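Local coordinates for protein putative xanthine dehydrogenase YAGS fad-binding subunit (Escherichia coli, PDB 5G5G) that probably oxidises aldehydes as the molybdenum-cofactor-binding subunit of a periplasmic aldehyde oxidoreductase of the xanthine oxidase family, at residues E9-Q14 / G518-C523. Numbering follows the deposited sequence.
Sequences ENPIDQ and GVYAAC
The carbonyl oxygen of P11 takes two donors from Q14: its backbone N closes the short 3-10 segment 11-14, and its NE2 lies 2.9 Å from P11 O, in the carbonyl plane and on a lone pair. Proline suits this first position because its ring already fixes phi and the turn asks no N-H of it. With CG between the backbone N and the carbonyl carbon (chi1 67°), N10 OD1 accepts from I12 N at 3.1 Å, which makes an Asx turn; separately, D13 OD2 accepts the N-H of N10 from above the carboxylate plane, while D13 OD1 is salt-bridged to R615 and K686. The turn, in the loop after strand 2-3, presents N10, P11 and I12 to Y520 of helix 511-534, part of a molybdopterin cofactor-binding domain. A chi1 of 179° sends the long, flat tyrosine ring out from the helix to meet all three. N10 CB sits 3.2 Å from Y520 OH, and the asparagine amide approaches the ring obliquely, the planes 49° apart. P11 CD lies 4.1 Å from Y520 OH. Asparagine offers acceptor and donor on one short side chain, its ND2 donating to P684 O. Replacing N10 with an alanine would probably leave I12 N without the OD1 acceptor and P684 O without the ND2 donor, and uncover part of the tyrosine ring. At the ring edge, near its plane, I12 CG1 packs 3.7 Å from Y520 CD2; the branched, wholly apolar isoleucine also reaches M483 of helix 472-484 and M685.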
loop_
_atom_site.group_PDB
_atom_site.type_symbol
_atom_site.label_atom_id
_atom_site.label_comp_id
_atom_site.label_asym_id
_atom_site.label_seq_id
_atom_site.Cartn_x
_atom_site.Cartn_y
_atom_site.Cartn_z
ATOM N N GLU C 9 -31.882 -1.562 -28.356
ATOM C CA GLU C 9 -32.476 -2.039 -27.110
ATOM C C GLU C 9 -32.192 -3.509 -26.980
ATOM O O GLU C 9 -32.276 -4.255 -27.943
ATOM C CB GLU C 9 -34.002 -1.846 -27.074
ATOM C CG GLU C 9 -34.407 -0.410 -26.760
ATOM C CD GLU C 9 -35.917 -0.236 -26.557
ATOM O OE1 GLU C 9 -36.605 -1.144 -26.002
ATOM O OE2 GLU C 9 -36.408 0.822 -26.972
ATOM N N ASN C 10 -31.877 -3.945 -25.782
ATOM C CA ASN C 10 -31.622 -5.365 -25.543
ATOM C C ASN C 10 -31.963 -5.666 -24.083
ATOM O O ASN C 10 -32.340 -4.749 -23.360
ATOM C CB ASN C 10 -30.149 -5.715 -25.948
ATOM C CG ASN C 10 -29.106 -5.071 -25.064
ATOM O OD1 ASN C 10 -29.280 -4.947 -23.856
ATOM N ND2 ASN C 10 -27.956 -4.738 -25.659
ATOM N N PRO C 11 -31.881 -6.926 -23.647
ATOM C CA PRO C 11 -32.390 -7.274 -22.298
ATOM C C PRO C 11 -31.736 -6.555 -21.132
ATOM O O PRO C 11 -32.369 -6.416 -20.079
ATOM C CB PRO C 11 -32.164 -8.794 -22.214
ATOM C CG PRO C 11 -32.298 -9.231 -23.646
ATOM C CD PRO C 11 -31.588 -8.135 -24.427
ATOM N N ILE C 12 -30.477 -6.112 -21.286
ATOM C CA ILE C 12 -29.768 -5.485 -20.220
ATOM C C ILE C 12 -30.438 -4.180 -19.863
ATOM O O ILE C 12 -30.425 -3.799 -18.699
ATOM C CB ILE C 12 -28.274 -5.217 -20.562
ATOM C CG1 ILE C 12 -27.542 -6.543 -20.891
ATOM C CG2 ILE C 12 -27.556 -4.487 -19.428
ATOM C CD1 ILE C 12 -27.399 -7.499 -19.758
ATOM N N ASP C 13 -31.069 -3.529 -20.841
ATOM C CA ASP C 13 -31.841 -2.284 -20.597
ATOM C C ASP C 13 -32.939 -2.351 -19.521
ATOM O O ASP C 13 -33.370 -1.313 -19.018
ATOM C CB ASP C 13 -32.478 -1.781 -21.872
ATOM C CG ASP C 13 -31.449 -1.278 -22.910
ATOM O OD1 ASP C 13 -30.376 -0.758 -22.574
ATOM O OD2 ASP C 13 -31.857 -1.308 -24.095
ATOM N N GLN C 14 -33.413 -3.556 -19.202
ATOM C CA GLN C 14 -34.434 -3.738 -18.170
ATOM C C GLN C 14 -33.914 -3.290 -16.782
ATOM O O GLN C 14 -34.706 -2.845 -15.925
ATOM C CB GLN C 14 -34.853 -5.195 -18.086
ATOM C CG GLN C 14 -35.521 -5.746 -19.335
ATOM C CD GLN C 14 -35.768 -7.240 -19.235
ATOM O OE1 GLN C 14 -36.868 -7.667 -18.936
ATOM N NE2 GLN C 14 -34.741 -8.039 -19.457
ATOM N N GLY C 518 -18.997 -10.660 -22.933
ATOM C CA GLY C 518 -18.886 -12.059 -23.370
ATOM C C GLY C 518 -19.963 -12.908 -22.706
ATOM O O GLY C 518 -20.490 -13.823 -23.306
ATOM N N VAL C 519 -20.300 -12.599 -21.455
ATOM C CA VAL C 519 -21.423 -13.286 -20.798
ATOM C C VAL C 519 -22.730 -12.962 -21.526
ATOM O O VAL C 519 -23.530 -13.874 -21.831
ATOM C CB VAL C 519 -21.484 -12.955 -19.257
ATOM C CG1 VAL C 519 -22.801 -13.446 -18.634
ATOM C CG2 VAL C 519 -20.288 -13.523 -18.562
ATOM N N TYR C 520 -22.901 -11.708 -21.930
ATOM C CA TYR C 520 -24.022 -11.319 -22.782
ATOM C C TYR C 520 -24.123 -12.220 -24.021
ATOM O O TYR C 520 -25.196 -12.762 -24.346
ATOM C CB TYR C 520 -23.910 -9.838 -23.189
ATOM C CG TYR C 520 -25.007 -9.358 -24.097
ATOM C CD1 TYR C 520 -24.963 -9.580 -25.483
ATOM C CD2 TYR C 520 -26.144 -8.740 -23.565
ATOM C CE1 TYR C 520 -25.985 -9.171 -26.313
ATOM C CE2 TYR C 520 -27.167 -8.310 -24.393
ATOM C CZ TYR C 520 -27.089 -8.536 -25.766
ATOM O OH TYR C 520 -28.124 -8.119 -26.577
ATOM N N ALA C 521 -22.994 -12.403 -24.697
ATOM C CA ALA C 521 -22.965 -13.193 -25.922
ATOM C C ALA C 521 -23.350 -14.626 -25.636
ATOM O O ALA C 521 -24.183 -15.190 -26.349
ATOM C CB ALA C 521 -21.597 -13.104 -26.549
ATOM N N ALA C 522 -22.790 -15.195 -24.566
ATOM C CA ALA C 522 -23.102 -16.584 -24.177
ATOM C C ALA C 522 -24.594 -16.724 -23.780
ATOM O O ALA C 522 -25.271 -17.659 -24.201
ATOM C CB ALA C 522 -22.177 -17.095 -23.096
ATOM N N CYS C 523 -25.104 -15.740 -23.043
ATOM C CA CYS C 523 -26.479 -15.775 -22.620
ATOM C C CYS C 523 -27.448 -15.626 -23.794
ATOM O O CYS C 523 -28.527 -16.197 -23.737
ATOM C CB CYS C 523 -26.779 -14.745 -21.533
ATOM S SG CYS C 523 -26.015 -15.101 -19.959
#